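Local coordinates for uncharacterized protein (Aeromonas hydrophila J-1, PDB 6R1J) that probably acts as the AhlC component of AHL, a tripartite alpha-pore-forming toxin, captured here in its soluble form, at residues Val187-Ile190 with Glu191-Gln195. The protein carries 3 engineered substitutions. Numbering follows the deposited sequence.
Sequences VNQI and EGQIQ
Glu191 N reaches back to Val187 O at 3.0 Å, the first of four successive i to i+4 backbone bonds across about two turns of helix 163-236. The Glu191 side chain folds back over the same carbonyl: CG lies beside the backbone N, the rest runs extended, and OE2 ends 3.7 Å from Val187 CG1. Asn188 spends its ND2 on Gln8 of the second subunit. Gly192 N continues the ladder to Asn188 O. At Gln193 the backbone bond to Gln189 O is doubled by a side-chain one, Gln189 NE2 to Gln193 OE1, 2.8 Å long and nearly straight (167° at the hydrogen). The acceptor lies almost in the amide plane of Gln189, although the two amides are turned 67° apart; a bend at chi2 (65°) directs the Gln189 amide along the helix. The other end of the Gln193 amide, NE2, sits 3.7 Å from Ile190 CD1. Ile194 N makes the fourth backbone bond, to Ile190 O at 2.8 Å, and Ile194 CD1 lies 4.0 Å from Ile190 CG2. The side chains of Val187, Glu191 and Ile194 touch helix 78-157, whereas the neutral amide-to-amide bond helps fix the rotation of the Gln189 amide and ties adjacent turns without any charge.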
loop_
_atom_site.group_PDB
_atom_site.type_symbol
_atom_site.label_atom_id
_atom_site.label_comp_id
_atom_site.label_asym_id
_atom_site.label_seq_id
_atom_site.Cartn_x
_atom_site.Cartn_y
_atom_site.Cartn_z
ATOM N N VAL A 187 -18.148 13.402 -5.581
ATOM C CA VAL A 187 -16.937 13.057 -4.793
ATOM C C VAL A 187 -17.058 11.587 -4.370
ATOM O O VAL A 187 -16.081 10.855 -4.573
ATOM C CB VAL A 187 -16.715 14.007 -3.609
ATOM C CG1 VAL A 187 -15.651 13.484 -2.645
ATOM C CG2 VAL A 187 -16.345 15.390 -4.113
ATOM N N ASN A 188 -18.220 11.160 -3.882
ATOM C CA ASN A 188 -18.429 9.753 -3.449
ATOM C C ASN A 188 -18.151 8.829 -4.643
ATOM O O ASN A 188 -17.466 7.795 -4.474
ATOM C CB ASN A 188 -19.832 9.517 -2.882
ATOM C CG ASN A 188 -19.901 8.249 -2.044
ATOM O OD1 ASN A 188 -19.313 8.207 -0.974
ATOM N ND2 ASN A 188 -20.673 7.259 -2.460
ATOM N N GLN A 189 -18.630 9.229 -5.817
ATOM C CA GLN A 189 -18.525 8.460 -7.077
ATOM C C GLN A 189 -17.054 8.244 -7.439
ATOM O O GLN A 189 -16.679 7.106 -7.746
ATOM C CB GLN A 189 -19.272 9.210 -8.186
ATOM C CG GLN A 189 -19.047 8.680 -9.591
ATOM C CD GLN A 189 -19.593 7.290 -9.769
ATOM O OE1 GLN A 189 -20.580 6.899 -9.140
ATOM N NE2 GLN A 189 -18.941 6.530 -10.635
ATOM N N ILE A 190 -16.256 9.303 -7.431
ATOM C CA ILE A 190 -14.834 9.244 -7.851
ATOM C C ILE A 190 -14.053 8.462 -6.781
ATOM O O ILE A 190 -13.197 7.694 -7.175
ATOM C CB ILE A 190 -14.241 10.638 -8.126
ATOM C CG1 ILE A 190 -14.999 11.414 -9.211
ATOM C CG2 ILE A 190 -12.764 10.530 -8.466
ATOM C CD1 ILE A 190 -14.798 10.924 -10.631
ATOM N N GLU A 191 -14.369 8.615 -5.503
ATOM C CA GLU A 191 -13.711 7.825 -4.418
ATOM C C GLU A 191 -13.925 6.325 -4.689
ATOM O O GLU A 191 -12.945 5.551 -4.570
ATOM C CB GLU A 191 -14.273 8.160 -3.038
ATOM C CG GLU A 191 -13.922 9.563 -2.566
ATOM C CD GLU A 191 -14.525 9.999 -1.231
ATOM O OE1 GLU A 191 -15.584 9.460 -0.831
ATOM O OE2 GLU A 191 -13.923 10.869 -0.590
ATOM N N GLY A 192 -15.158 5.918 -4.995
ATOM C CA GLY A 192 -15.498 4.510 -5.313
ATOM C C GLY A 192 -14.718 3.997 -6.526
ATOM O O GLY A 192 -14.225 2.834 -6.501
ATOM N N GLN A 193 -14.671 4.781 -7.606
ATOM C CA GLN A 193 -13.875 4.479 -8.818
ATOM C C GLN A 193 -12.406 4.343 -8.427
ATOM O O GLN A 193 -11.731 3.476 -8.998
ATOM C CB GLN A 193 -13.907 5.591 -9.877
ATOM C CG GLN A 193 -15.185 5.588 -10.709
ATOM C CD GLN A 193 -15.369 6.821 -11.570
ATOM O OE1 GLN A 193 -16.488 7.204 -11.887
ATOM N NE2 GLN A 193 -14.284 7.486 -11.918
ATOM N N ILE A 194 -11.899 5.225 -7.572
ATOM C CA ILE A 194 -10.460 5.150 -7.185
ATOM C C ILE A 194 -10.233 3.827 -6.456
ATOM O O ILE A 194 -9.285 3.149 -6.802
ATOM C CB ILE A 194 -10.048 6.338 -6.322
ATOM C CG1 ILE A 194 -9.982 7.623 -7.138
ATOM C CG2 ILE A 194 -8.718 6.056 -5.623
ATOM C CD1 ILE A 194 -9.918 8.856 -6.263
ATOM N N GLN A 195 -11.080 3.513 -5.483
ATOM C CA GLN A 195 -11.017 2.268 -4.668
ATOM C C GLN A 195 -11.059 1.031 -5.574
ATOM O O GLN A 195 -10.192 0.128 -5.442
ATOM C CB GLN A 195 -12.143 2.337 -3.636
ATOM C CG GLN A 195 -12.387 1.081 -2.821
ATOM C CD GLN A 195 -13.552 1.359 -1.891
ATOM O OE1 GLN A 195 -13.381 1.603 -0.693
ATOM N NE2 GLN A 195 -14.745 1.426 -2.454
#